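Local coordinates for protein alpha-14 giardin (Giardia lamblia, PDB 3CHJ) that binds calcium ions and, as an annexin with calcium-dependent phospholipid binding, may act as a calcium-regulated structural element linking the membrane to the underlying axoneme, at residues Leu108-Thr113 and Ala270-Glu275; Ala246-Met251 and Tyr281-Val286; Asn252-Gly257 and Ser262-Arg267; Glu293-Glu298 and Ala306-Trp311. One frame throughout, in Å; residues are numbered along the deposited sequence.

Overall arrangement
From the N terminus, interaction 1 opens first: the loop after helix 101-108 meets residues 270-275, 157 residues later, and closes a long loop close to the centre of the chain. Interaction 2 opens inside that loop at 246-251 but closes outside it at 281-286, so the two cross. The short hairpin of interaction 3 is nested within both, joining the end of helix 243-254 to the start of helix 262-272. Interaction 4 follows in series, pairing helices 291-298 and 301-310. Interactions 2, 3 and 4 lie within the fourth annexin repeat and join its helices, whereas interaction 1 ties it to a part of the chain far away in sequence.

Interaction 1: residues Leu108-Thr113 and Ala270-Glu275; sequences LLTIET and AMHFRE
His-272 reaches Thr-110 with the far edge of its imidazole, and the ring can be followed atom by atom from the backbone. At CB the chain turns so that CG lies anti to the carbonyl carbon (chi1 -64°), which carries the ring toward the loop 108-113. The two side chains cross at about a right angle. One face of the ring is covered by Met-271 CB, 3.7 Å above the plane of His-272, over its centre. CD2 of His-272 remains 4.1 Å from Thr-110 O. CE1 approaches Thr-110 OG1 at 3.0 Å, with the oxygen near the ring plane, and lies 3.5 Å from Thr-110 CB. That hydroxyl has its own partner outside the contact, the carbonyl O of Asp-106.

Both residues are buried: the contact joins the loop between helices 101-108 and 113-127 to the C-terminal part of helix 262-272 in the fourth repeat, about 5 Å from the chain's centre (centre to centre). It is therefore a long-range tie in the all-helical annexin fold. Leu-235 and Phe-239 of helix 227-241 also pack on Thr-110, while Trp-311 touches the histidine.

At the tip, NE2 of His-272 donates to the backbone O of Thr-110 over 3.2 Å. The N-H...O angle of 155° makes the bond moderately straight, although the donor stands 34° out of the carbonyl plane.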
loop_
_atom_site.group_PDB
_atom_site.type_symbol
_atom_site.label_atom_id
_atom_site.label_comp_id
_atom_site.label_asym_id
_atom_site.label_seq_id
_atom_site.Cartn_x
_atom_site.Cartn_y
_atom_site.Cartn_z
ATOM N N LEU A 108 -5.552 -3.179 2.509
ATOM C CA LEU A 108 -5.814 -4.592 2.772
ATOM C C LEU A 108 -5.228 -5.510 1.719
ATOM O O LEU A 108 -4.889 -6.659 2.035
ATOM C CB LEU A 108 -7.304 -4.831 2.957
ATOM C CG LEU A 108 -7.799 -4.281 4.292
ATOM C CD1 LEU A 108 -9.323 -4.210 4.327
ATOM C CD2 LEU A 108 -7.265 -5.173 5.453
ATOM N N LEU A 109 -5.096 -5.015 0.485
ATOM C CA LEU A 109 -4.681 -5.882 -0.630
ATOM C C LEU A 109 -3.175 -5.891 -0.862
ATOM O O LEU A 109 -2.698 -6.572 -1.770
ATOM C CB LEU A 109 -5.420 -5.557 -1.922
ATOM C CG LEU A 109 -6.939 -5.700 -1.829
ATOM C CD1 LEU A 109 -7.553 -5.409 -3.203
ATOM C CD2 LEU A 109 -7.296 -7.102 -1.330
ATOM N N THR A 110 -2.436 -5.143 -0.049
ATOM C CA THR A 110 -0.982 -5.031 -0.301
ATOM C C THR A 110 -0.152 -5.354 0.926
ATOM O O THR A 110 1.012 -4.943 1.025
ATOM C CB THR A 110 -0.570 -3.666 -0.835
ATOM O OG1 THR A 110 -0.778 -2.682 0.190
ATOM C CG2 THR A 110 -1.328 -3.298 -2.109
ATOM N N ILE A 111 -0.747 -6.091 1.849
ATOM C CA ILE A 111 -0.028 -6.595 3.016
ATOM C C ILE A 111 -0.079 -8.118 3.124
ATOM O O ILE A 111 -1.028 -8.775 2.679
ATOM C CB ILE A 111 -0.502 -5.924 4.315
ATOM C CG1 ILE A 111 -2.006 -6.179 4.545
ATOM C CG2 ILE A 111 -0.155 -4.446 4.242
ATOM C CD1 ILE A 111 -2.578 -5.557 5.801
ATOM N N GLU A 112 0.960 -8.678 3.731
ATOM C CA GLU A 112 1.065 -10.130 3.833
ATOM C C GLU A 112 0.007 -10.708 4.782
ATOM O O GLU A 112 -0.514 -9.993 5.653
ATOM C CB GLU A 112 2.479 -10.515 4.296
ATOM C CG GLU A 112 3.617 -9.923 3.440
ATOM C CD GLU A 112 3.649 -10.463 2.015
ATOM O OE1 GLU A 112 3.153 -11.579 1.776
ATOM O OE2 GLU A 112 4.183 -9.765 1.127
ATOM N N THR A 113 -0.324 -11.994 4.618
ATOM C CA THR A 113 -1.357 -12.614 5.457
ATOM C C THR A 113 -0.992 -12.530 6.938
ATOM O O THR A 113 -1.861 -12.254 7.777
ATOM C CB THR A 113 -1.647 -14.100 5.100
ATOM O OG1 THR A 113 -1.237 -14.379 3.757
ATOM C CG2 THR A 113 -3.141 -14.393 5.256
ATOM N N ALA A 270 4.600 5.519 2.260
ATOM C CA ALA A 270 4.921 5.119 3.641
ATOM C C ALA A 270 4.787 3.604 3.874
ATOM O O ALA A 270 5.633 3.010 4.560
ATOM C CB ALA A 270 4.035 5.900 4.618
ATOM N N MET A 271 3.769 2.989 3.263
ATOM C CA MET A 271 3.565 1.537 3.440
ATOM C C MET A 271 4.652 0.718 2.778
ATOM O O MET A 271 4.986 -0.375 3.263
ATOM C CB MET A 271 2.199 1.073 2.922
ATOM C CG MET A 271 1.047 1.558 3.758
ATOM S SD MET A 271 -0.493 0.755 3.278
ATOM C CE MET A 271 -0.890 1.583 1.754
ATOM N N HIS A 272 5.203 1.212 1.665
ATOM C CA HIS A 272 5.929 0.317 0.760
ATOM C C HIS A 272 7.335 0.709 0.382
ATOM O O HIS A 272 8.036 -0.083 -0.222
ATOM C CB HIS A 272 5.086 0.078 -0.496
ATOM C CG HIS A 272 3.813 -0.639 -0.205
ATOM N ND1 HIS A 272 2.573 -0.159 -0.571
ATOM C CD2 HIS A 272 3.592 -1.786 0.474
ATOM C CE1 HIS A 272 1.644 -1.005 -0.156
ATOM N NE2 HIS A 272 2.232 -1.992 0.485
ATOM N N PHE A 273 7.771 1.923 0.728
ATOM C CA PHE A 273 9.082 2.365 0.232
ATOM C C PHE A 273 10.245 1.494 0.718
ATOM O O PHE A 273 11.221 1.293 -0.005
ATOM C CB PHE A 273 9.324 3.853 0.536
ATOM C CG PHE A 273 9.899 4.117 1.900
ATOM C CD1 PHE A 273 11.275 4.251 2.074
ATOM C CD2 PHE A 273 9.067 4.276 3.006
ATOM C CE1 PHE A 273 11.821 4.513 3.330
ATOM C CE2 PHE A 273 9.616 4.536 4.277
ATOM C CZ PHE A 273 11.008 4.665 4.418
ATOM N N ARG A 274 10.132 0.966 1.933
ATOM C CA ARG A 274 11.279 0.280 2.537
ATOM C C ARG A 274 11.468 -1.117 1.921
ATOM O O ARG A 274 12.595 -1.570 1.700
ATOM C CB ARG A 274 11.078 0.207 4.048
ATOM C CG ARG A 274 12.368 0.224 4.832
ATOM C CD ARG A 274 12.072 0.271 6.320
ATOM N NE ARG A 274 11.595 1.565 6.846
ATOM C CZ ARG A 274 12.405 2.506 7.349
ATOM N NH1 ARG A 274 13.734 2.340 7.343
ATOM N NH2 ARG A 274 11.901 3.626 7.858
ATOM N N GLU A 275 10.362 -1.768 1.595
ATOM C CA GLU A 275 10.407 -3.135 1.077
ATOM C C GLU A 275 10.476 -3.178 -0.461
ATOM O O GLU A 275 11.168 -4.032 -1.050
ATOM C CB GLU A 275 9.181 -3.913 1.579
ATOM C CG GLU A 275 9.015 -3.961 3.109
ATOM C CD GLU A 275 8.396 -2.704 3.781
ATOM O OE1 GLU A 275 8.475 -2.683 5.039
ATOM O OE2 GLU A 275 7.836 -1.770 3.117
#

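Interaction 2: residues Ala246-Met251 and Tyr281-Val286; sequences AAAFSM and YYYKKV
Tyr-283 turns its CG anti to its own backbone N (chi1 -172°), and this sends the phenol ring along the flank of the helix carrying Ala-248. In Tyr-282 CG stands beside the backbone N instead (chi1 -71°); its CB still faces the alanine, but the ring then leads off. The result is a close helix-to-helix approach in which small meets large: the CA atoms of Ala-248 and Tyr-283 are just 5.0 Å apart, and the methyl of Ala-248 fills the interface there.

That methyl does most of the touching. Ala-248 CB lies 3.7 Å from the backbone N of Tyr-283 and 4.0 Å from Tyr-283 CB, so it rests against the main chain of the opposing helix as well as the root of the ring. A looser apolar contact runs from Ala-248 CB to Tyr-282 CB at 4.5 Å. The carbonyl O of Ala-248 comes within 3.7 Å of Tyr-283 CD1, obliquely to the ring. No hydrogen bond crosses between the segments; the contact is van der Waals packing, of the methyl on backbone and CB atoms and of a carbonyl O on a ring. On the outer side of the second helix, Lys-285 NZ donates to Tyr-281 OH at 3.2 Å, one turn apart.

Within the fourth annexin repeat, helix 243-254 touches helix 279-287 here, and also helix 262-272 through Met-251 and helix 227-241 through Phe-249, while the ring of Tyr-283 meets Phe-291 edge-to-face at the start of helix 291-298.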
loop_
_atom_site.group_PDB
_atom_site.type_symbol
_atom_site.label_atom_id
_atom_site.label_comp_id
_atom_site.label_asym_id
_atom_site.label_seq_id
_atom_site.Cartn_x
_atom_site.Cartn_y
_atom_site.Cartn_z
ATOM N N ALA A 246 3.124 -3.875 -7.866
ATOM C CA ALA A 246 1.951 -3.307 -7.207
ATOM C C ALA A 246 2.181 -1.856 -6.772
ATOM O O ALA A 246 1.302 -1.004 -6.938
ATOM C CB ALA A 246 1.502 -4.189 -6.028
ATOM N N ALA A 247 3.354 -1.583 -6.214
ATOM C CA ALA A 247 3.683 -0.238 -5.773
ATOM C C ALA A 247 3.727 0.695 -6.991
ATOM O O ALA A 247 3.189 1.794 -6.955
ATOM C CB ALA A 247 5.021 -0.238 -5.053
ATOM N N ALA A 248 4.387 0.261 -8.071
ATOM C CA ALA A 248 4.438 1.074 -9.292
ATOM C C ALA A 248 3.058 1.363 -9.861
ATOM O O ALA A 248 2.773 2.477 -10.273
ATOM C CB ALA A 248 5.324 0.412 -10.353
ATOM N N PHE A 249 2.205 0.340 -9.859
ATOM C CA PHE A 249 0.829 0.494 -10.327
ATOM C C PHE A 249 0.085 1.512 -9.478
ATOM O O PHE A 249 -0.526 2.431 -10.022
ATOM C CB PHE A 249 0.129 -0.875 -10.287
ATOM C CG PHE A 249 -1.368 -0.822 -10.551
ATOM C CD1 PHE A 249 -1.865 -0.290 -11.737
ATOM C CD2 PHE A 249 -2.269 -1.300 -9.595
ATOM C CE1 PHE A 249 -3.254 -0.248 -11.981
ATOM C CE2 PHE A 249 -3.678 -1.259 -9.835
ATOM C CZ PHE A 249 -4.147 -0.728 -11.016
ATOM N N SER A 250 0.125 1.343 -8.157
ATOM C CA SER A 250 -0.628 2.273 -7.283
ATOM C C SER A 250 -0.107 3.704 -7.416
ATOM O O SER A 250 -0.887 4.678 -7.409
ATOM C CB SER A 250 -0.579 1.835 -5.825
ATOM O OG SER A 250 -1.155 0.541 -5.644
ATOM N N MET A 251 1.210 3.839 -7.550
ATOM C CA MET A 251 1.809 5.167 -7.716
ATOM C C MET A 251 1.378 5.773 -9.055
ATOM O O MET A 251 1.053 6.950 -9.118
ATOM C CB MET A 251 3.334 5.113 -7.602
ATOM C CG MET A 251 3.836 4.803 -6.169
ATOM S SD MET A 251 3.394 6.044 -4.913
ATOM C CE MET A 251 4.456 7.429 -5.429
ATOM N N TYR A 281 12.219 0.923 -11.071
ATOM C CA TYR A 281 12.541 0.057 -12.203
ATOM C C TYR A 281 11.280 -0.465 -12.919
ATOM O O TYR A 281 11.150 -0.339 -14.142
ATOM C CB TYR A 281 13.401 -1.099 -11.715
ATOM C CG TYR A 281 13.640 -2.148 -12.758
ATOM C CD1 TYR A 281 14.623 -1.977 -13.721
ATOM C CD2 TYR A 281 12.859 -3.292 -12.792
ATOM C CE1 TYR A 281 14.832 -2.954 -14.693
ATOM C CE2 TYR A 281 13.052 -4.269 -13.759
ATOM C CZ TYR A 281 14.044 -4.088 -14.701
ATOM O OH TYR A 281 14.256 -5.074 -15.651
ATOM N N TYR A 282 10.348 -1.035 -12.158
ATOM C CA TYR A 282 9.142 -1.571 -12.783
ATOM C C TYR A 282 8.265 -0.463 -13.326
ATOM O O TYR A 282 7.608 -0.650 -14.336
ATOM C CB TYR A 282 8.370 -2.496 -11.833
ATOM C CG TYR A 282 9.112 -3.786 -11.630
ATOM C CD1 TYR A 282 9.121 -4.770 -12.619
ATOM C CD2 TYR A 282 9.848 -4.016 -10.459
ATOM C CE1 TYR A 282 9.832 -5.955 -12.442
ATOM C CE2 TYR A 282 10.566 -5.196 -10.273
ATOM C CZ TYR A 282 10.557 -6.158 -11.266
ATOM O OH TYR A 282 11.248 -7.329 -11.096
ATOM N N TYR A 283 8.264 0.683 -12.659
ATOM C CA TYR A 283 7.497 1.831 -13.139
ATOM C C TYR A 283 7.870 2.166 -14.594
ATOM O O TYR A 283 6.998 2.311 -15.460
ATOM C CB TYR A 283 7.694 3.057 -12.221
ATOM C CG TYR A 283 6.751 4.175 -12.603
ATOM C CD1 TYR A 283 5.553 4.369 -11.902
ATOM C CD2 TYR A 283 7.019 5.002 -13.695
ATOM C CE1 TYR A 283 4.649 5.359 -12.278
ATOM C CE2 TYR A 283 6.107 5.999 -14.086
ATOM C CZ TYR A 283 4.938 6.164 -13.367
ATOM O OH TYR A 283 4.030 7.133 -13.733
ATOM N N LYS A 284 9.168 2.285 -14.861
ATOM C CA LYS A 284 9.628 2.610 -16.217
ATOM C C LYS A 284 9.387 1.456 -17.192
ATOM O O LYS A 284 9.014 1.677 -18.357
ATOM C CB LYS A 284 11.106 2.986 -16.190
ATOM C CG LYS A 284 11.635 3.443 -17.541
ATOM C CD LYS A 284 12.983 4.107 -17.405
ATOM C CE LYS A 284 13.623 4.351 -18.764
ATOM N NZ LYS A 284 14.024 3.062 -19.414
ATOM N N LYS A 285 9.580 0.234 -16.708
ATOM C CA LYS A 285 9.456 -0.945 -17.552
ATOM C C LYS A 285 8.027 -1.029 -18.070
ATOM O O LYS A 285 7.823 -1.363 -19.240
ATOM C CB LYS A 285 9.859 -2.198 -16.763
ATOM C CG LYS A 285 10.178 -3.402 -17.624
ATOM C CD LYS A 285 10.802 -4.512 -16.799
ATOM C CE LYS A 285 11.173 -5.711 -17.664
ATOM N NZ LYS A 285 11.836 -6.770 -16.829
ATOM N N VAL A 286 7.052 -0.691 -17.219
ATOM C CA VAL A 286 5.637 -0.865 -17.534
ATOM C C VAL A 286 5.058 0.376 -18.222
ATOM O O VAL A 286 4.300 0.258 -19.191
ATOM C CB VAL A 286 4.822 -1.201 -16.256
ATOM C CG1 VAL A 286 3.336 -1.321 -16.571
ATOM C CG2 VAL A 286 5.336 -2.498 -15.632
#

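Interaction 3: residues Asn252-Gly257 and Ser262-Arg267; sequences NVAFAG and SNRLNR
Leu-265 and Ala-254 make the apolar part of this contact. Ala-254 CB meets Leu-265 CD2 at 3.5 Å, while the aliphatic stem of Arg-264 comes to the same methyl, its CD 3.6 Å from Ala-254 CB. The alanine therefore sits between two successive side chains of the opposite helix, at the point where the backbones come nearest, with 6.0 Å between the CA atoms of Ala-254 and Leu-265.

A CH-pi contact extends the apolar patch. Leu-265 CD2 stands over one face of the Phe-255 ring, 4.2 Å from its centroid and 27° off the ring normal; it leans toward the edge atom CE1, 3.7 Å away. The Phe-255 ring also packs edge-to-face with Phe-291.

In the fourth annexin repeat this is a helix-loop-helix hairpin: helix 243-254 ends, a short loop follows, and helix 262-272 begins. Backbone hydrogen bonding of Ala-254 with Asp-261 helps close it.

The third kind of contact packs a valine methyl against a guanidinium. Arg-264 runs extended from the helix (chi1 172°) before bending at chi3, so that NH1 lies 3.5 Å from Val-253 CG1, which approaches the group obliquely. Its charge is met outside the contact: NE is held by a salt bridge to Asp-106, which Arg-267 shares, and Tyr-231 adds a cation-pi partner.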
loop_
_atom_site.group_PDB
_atom_site.type_symbol
_atom_site.label_atom_id
_atom_site.label_comp_id
_atom_site.label_asym_id
_atom_site.label_seq_id
_atom_site.Cartn_x
_atom_site.Cartn_y
_atom_site.Cartn_z
ATOM N N ASN A 252 1.348 4.971 -10.118
ATOM C CA ASN A 252 0.892 5.482 -11.420
ATOM C C ASN A 252 -0.544 6.010 -11.362
ATOM O O ASN A 252 -0.849 7.096 -11.884
ATOM C CB ASN A 252 1.040 4.420 -12.516
ATOM C CG ASN A 252 0.634 4.949 -13.891
ATOM O OD1 ASN A 252 1.350 5.746 -14.512
ATOM N ND2 ASN A 252 -0.519 4.510 -14.367
ATOM N N VAL A 253 -1.416 5.255 -10.702
ATOM C CA VAL A 253 -2.824 5.665 -10.580
ATOM C C VAL A 253 -2.916 6.947 -9.758
ATOM O O VAL A 253 -3.696 7.850 -10.100
ATOM C CB VAL A 253 -3.698 4.540 -9.987
ATOM C CG1 VAL A 253 -5.118 5.039 -9.718
ATOM C CG2 VAL A 253 -3.725 3.346 -10.919
ATOM N N ALA A 254 -2.118 7.030 -8.689
ATOM C CA ALA A 254 -2.105 8.202 -7.800
ATOM C C ALA A 254 -1.642 9.484 -8.499
ATOM O O ALA A 254 -2.191 10.558 -8.242
ATOM C CB ALA A 254 -1.279 7.922 -6.571
ATOM N N PHE A 255 -0.681 9.373 -9.420
ATOM C CA PHE A 255 -0.277 10.509 -10.264
ATOM C C PHE A 255 -1.364 10.868 -11.305
ATOM O O PHE A 255 -1.215 11.834 -12.074
ATOM C CB PHE A 255 1.033 10.196 -11.011
ATOM C CG PHE A 255 2.272 10.110 -10.136
ATOM C CD1 PHE A 255 2.586 11.110 -9.214
ATOM C CD2 PHE A 255 3.174 9.054 -10.302
ATOM C CE1 PHE A 255 3.751 11.036 -8.435
ATOM C CE2 PHE A 255 4.348 8.973 -9.528
ATOM C CZ PHE A 255 4.633 9.968 -8.592
ATOM N N ALA A 256 -2.444 10.083 -11.329
ATOM C CA ALA A 256 -3.481 10.109 -12.382
ATOM C C ALA A 256 -4.122 11.441 -12.759
ATOM O O ALA A 256 -4.536 12.220 -11.892
ATOM C CB ALA A 256 -4.593 9.102 -12.058
ATOM N N GLY A 257 -4.211 11.661 -14.073
ATOM C CA GLY A 257 -5.013 12.730 -14.671
ATOM C C GLY A 257 -4.527 14.153 -14.470
ATOM O O GLY A 257 -3.347 14.459 -14.685
ATOM N N SER A 262 -2.481 13.254 -3.207
ATOM C CA SER A 262 -1.426 13.301 -2.169
ATOM C C SER A 262 -1.640 12.351 -0.982
ATOM O O SER A 262 -0.679 11.770 -0.475
ATOM C CB SER A 262 -1.159 14.739 -1.676
ATOM O OG SER A 262 -2.040 15.126 -0.634
ATOM N N ASN A 263 -2.882 12.191 -0.536
ATOM C CA ASN A 263 -3.163 11.189 0.508
ATOM C C ASN A 263 -2.814 9.789 0.052
ATOM O O ASN A 263 -2.196 8.995 0.817
ATOM C CB ASN A 263 -4.624 11.256 0.931
ATOM C CG ASN A 263 -4.928 12.508 1.692
ATOM O OD1 ASN A 263 -4.156 12.926 2.554
ATOM N ND2 ASN A 263 -6.061 13.130 1.377
ATOM N N ARG A 264 -3.188 9.462 -1.179
ATOM C CA ARG A 264 -2.828 8.153 -1.720
ATOM C C ARG A 264 -1.312 8.038 -1.895
ATOM O O ARG A 264 -0.720 7.025 -1.522
ATOM C CB ARG A 264 -3.580 7.768 -3.018
ATOM C CG ARG A 264 -3.053 6.470 -3.671
ATOM C CD ARG A 264 -3.868 6.012 -4.881
ATOM N NE ARG A 264 -4.839 4.986 -4.497
ATOM C CZ ARG A 264 -5.883 4.622 -5.243
ATOM N NH1 ARG A 264 -6.133 5.249 -6.387
ATOM N NH2 ARG A 264 -6.679 3.638 -4.840
ATOM N N LEU A 265 -0.673 9.074 -2.449
ATOM C CA LEU A 265 0.778 9.031 -2.610
ATOM C C LEU A 265 1.448 8.774 -1.272
ATOM O O LEU A 265 2.404 7.982 -1.197
ATOM C CB LEU A 265 1.320 10.328 -3.239
ATOM C CG LEU A 265 0.899 10.580 -4.697
ATOM C CD1 LEU A 265 1.118 12.052 -5.074
ATOM C CD2 LEU A 265 1.657 9.688 -5.646
ATOM N N ASN A 266 0.986 9.463 -0.229
ATOM C CA ASN A 266 1.606 9.323 1.094
ATOM C C ASN A 266 1.484 7.898 1.615
ATOM O O ASN A 266 2.477 7.308 2.060
ATOM C CB ASN A 266 0.986 10.299 2.104
ATOM C CG ASN A 266 1.424 11.721 1.873
ATOM O OD1 ASN A 266 2.320 11.981 1.053
ATOM N ND2 ASN A 266 0.836 12.651 2.627
ATOM N N ARG A 267 0.269 7.349 1.588
ATOM C CA ARG A 267 0.094 6.028 2.194
ATOM C C ARG A 267 0.819 4.942 1.393
ATOM O O ARG A 267 1.412 4.024 1.977
ATOM C CB ARG A 267 -1.388 5.686 2.415
ATOM C CG ARG A 267 -2.177 5.522 1.148
ATOM C CD ARG A 267 -3.565 5.023 1.499
ATOM N NE ARG A 267 -4.449 5.055 0.339
ATOM C CZ ARG A 267 -5.363 5.990 0.118
ATOM N NH1 ARG A 267 -5.535 6.998 0.982
ATOM N NH2 ARG A 267 -6.108 5.912 -0.982
#

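Interaction 4: residues Glu293-Glu298 and Ala306-Trp311; sequences ERCATE and AIKLLW
Cys-295 and Lys-308 pack helix 291-298 against helix 301-310, two short helices of the fourth annexin repeat. The sulfur carries the contact: with SG anti to the backbone N (chi1 -162°) it points toward the other helix and meets Lys-308 CG at 3.6 Å. Cys-295 CB backs it up at 3.8 Å from the same CG. So the lysine contributes its aliphatic root here; its chain bends at chi3, and its ammonium has a long, weak ion pair with Asp-305.

A second, looser partner of the sulfur is Ile-307, whose CG2 lies 4.1 Å from Cys-295 SG. That CG2 also stands in plane at the edge of the Trp-311 ring, and the indole NE1 is hydrogen-bonded to Thr-269 OG1.

Arg-294 and Glu-298, one turn apart on the cysteine's helix, pair with each other. Arg-294 NE gives a nearly straight salt-bridge hydrogen bond to Glu-298 OE2, 2.8 Å long (170°); OE2 lies close to the guanidinium plane and is met on its anti side, 32° out of the carboxylate plane. The carbonyl O of Glu-293 takes two donors from Thr-297, its backbone N and its OG1 (3.2 Å to that O), which arrive from opposite faces of the carbonyl plane.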
loop_
_atom_site.group_PDB
_atom_site.type_symbol
_atom_site.label_atom_id
_atom_site.label_comp_id
_atom_site.label_asym_id
_atom_site.label_seq_id
_atom_site.Cartn_x
_atom_site.Cartn_y
_atom_site.Cartn_z
ATOM N N GLU A 293 10.663 11.437 -13.638
ATOM C CA GLU A 293 10.159 12.395 -14.620
ATOM C C GLU A 293 8.674 12.665 -14.421
ATOM O O GLU A 293 8.231 13.810 -14.493
ATOM C CB GLU A 293 10.445 11.898 -16.034
ATOM C CG GLU A 293 10.053 12.865 -17.133
ATOM C CD GLU A 293 10.266 12.276 -18.520
ATOM O OE1 GLU A 293 11.388 11.788 -18.799
ATOM O OE2 GLU A 293 9.307 12.301 -19.315
ATOM N N ARG A 294 7.899 11.611 -14.163
ATOM C CA ARG A 294 6.494 11.782 -13.821
ATOM C C ARG A 294 6.330 12.592 -12.530
ATOM O O ARG A 294 5.520 13.507 -12.455
ATOM C CB ARG A 294 5.774 10.426 -13.715
ATOM C CG ARG A 294 4.266 10.552 -13.519
ATOM C CD ARG A 294 3.581 11.158 -14.759
ATOM N NE ARG A 294 2.155 11.376 -14.544
ATOM C CZ ARG A 294 1.229 10.437 -14.716
ATOM N NH1 ARG A 294 1.578 9.218 -15.111
ATOM N NH2 ARG A 294 -0.046 10.716 -14.494
ATOM N N CYS A 295 7.128 12.261 -11.526
ATOM C CA CYS A 295 7.088 12.974 -10.254
ATOM C C CYS A 295 7.414 14.468 -10.430
ATOM O O CYS A 295 6.761 15.320 -9.811
ATOM C CB CYS A 295 8.041 12.304 -9.264
ATOM S SG CYS A 295 7.730 12.738 -7.541
ATOM N N ALA A 296 8.399 14.768 -11.279
ATOM C CA ALA A 296 8.804 16.150 -11.571
ATOM C C ALA A 296 7.664 16.942 -12.199
ATOM O O ALA A 296 7.444 18.112 -11.858
ATOM C CB ALA A 296 10.014 16.170 -12.484
ATOM N N THR A 297 6.940 16.316 -13.124
ATOM C CA THR A 297 5.808 16.979 -13.755
ATOM C C THR A 297 4.663 17.194 -12.776
ATOM O O THR A 297 4.096 18.283 -12.710
ATOM C CB THR A 297 5.298 16.203 -14.987
ATOM O OG1 THR A 297 6.384 15.977 -15.889
ATOM C CG2 THR A 297 4.228 17.006 -15.706
ATOM N N GLU A 298 4.337 16.164 -12.000
ATOM C CA GLU A 298 3.145 16.179 -11.161
ATOM C C GLU A 298 3.327 16.949 -9.869
ATOM O O GLU A 298 2.384 17.553 -9.375
ATOM C CB GLU A 298 2.709 14.746 -10.795
ATOM C CG GLU A 298 2.391 13.810 -11.964
ATOM C CD GLU A 298 1.188 14.241 -12.786
ATOM O OE1 GLU A 298 0.296 14.933 -12.239
ATOM O OE2 GLU A 298 1.148 13.886 -13.991
ATOM N N ALA A 306 10.748 14.766 -1.778
ATOM C CA ALA A 306 10.619 13.747 -0.739
ATOM C C ALA A 306 10.109 12.417 -1.285
ATOM O O ALA A 306 10.617 11.360 -0.904
ATOM C CB ALA A 306 9.716 14.237 0.399
ATOM N N ILE A 307 9.087 12.469 -2.143
ATOM C CA ILE A 307 8.561 11.257 -2.759
ATOM C C ILE A 307 9.648 10.576 -3.592
ATOM O O ILE A 307 9.870 9.361 -3.447
ATOM C CB ILE A 307 7.293 11.540 -3.605
ATOM C CG1 ILE A 307 6.161 12.075 -2.724
ATOM C CG2 ILE A 307 6.855 10.292 -4.422
ATOM C CD1 ILE A 307 5.682 11.144 -1.571
ATOM N N LYS A 308 10.369 11.360 -4.405
ATOM C CA LYS A 308 11.463 10.817 -5.245
ATOM C C LYS A 308 12.532 10.166 -4.376
ATOM O O LYS A 308 12.998 9.057 -4.686
ATOM C CB LYS A 308 12.117 11.912 -6.103
ATOM C CG LYS A 308 11.313 12.291 -7.328
ATOM C CD LYS A 308 12.071 13.215 -8.256
ATOM C CE LYS A 308 12.090 14.647 -7.708
ATOM N NZ LYS A 308 12.499 15.655 -8.739
ATOM N N LEU A 309 12.906 10.828 -3.275
ATOM C CA LEU A 309 13.958 10.306 -2.405
ATOM C C LEU A 309 13.538 9.024 -1.672
ATOM O O LEU A 309 14.310 8.073 -1.549
ATOM C CB LEU A 309 14.377 11.390 -1.395
ATOM C CG LEU A 309 15.547 11.059 -0.471
ATOM C CD1 LEU A 309 16.766 10.620 -1.263
ATOM C CD2 LEU A 309 15.856 12.293 0.374
ATOM N N LEU A 310 12.305 8.981 -1.177
ATOM C CA LEU A 310 11.850 7.795 -0.441
ATOM C C LEU A 310 11.859 6.562 -1.317
ATOM O O LEU A 310 12.165 5.462 -0.843
ATOM C CB LEU A 310 10.430 8.021 0.095
ATOM C CG LEU A 310 10.417 8.929 1.329
ATOM C CD1 LEU A 310 8.981 9.448 1.609
ATOM C CD2 LEU A 310 10.981 8.221 2.543
ATOM N N TRP A 311 11.535 6.742 -2.596
ATOM C CA TRP A 311 11.489 5.631 -3.521
ATOM C C TRP A 311 12.842 5.304 -4.150
ATOM O O TRP A 311 12.947 4.381 -4.963
ATOM C CB TRP A 311 10.427 5.906 -4.589
ATOM C CG TRP A 311 9.057 5.630 -4.101
ATOM C CD1 TRP A 311 8.051 6.537 -3.880
ATOM C CD2 TRP A 311 8.522 4.348 -3.793
ATOM N NE1 TRP A 311 6.914 5.880 -3.438
ATOM C CE2 TRP A 311 7.181 4.533 -3.385
ATOM C CE3 TRP A 311 9.053 3.051 -3.796
ATOM C CZ2 TRP A 311 6.366 3.469 -3.006
ATOM C CZ3 TRP A 311 8.249 2.003 -3.419
ATOM C CH2 TRP A 311 6.921 2.208 -3.028
#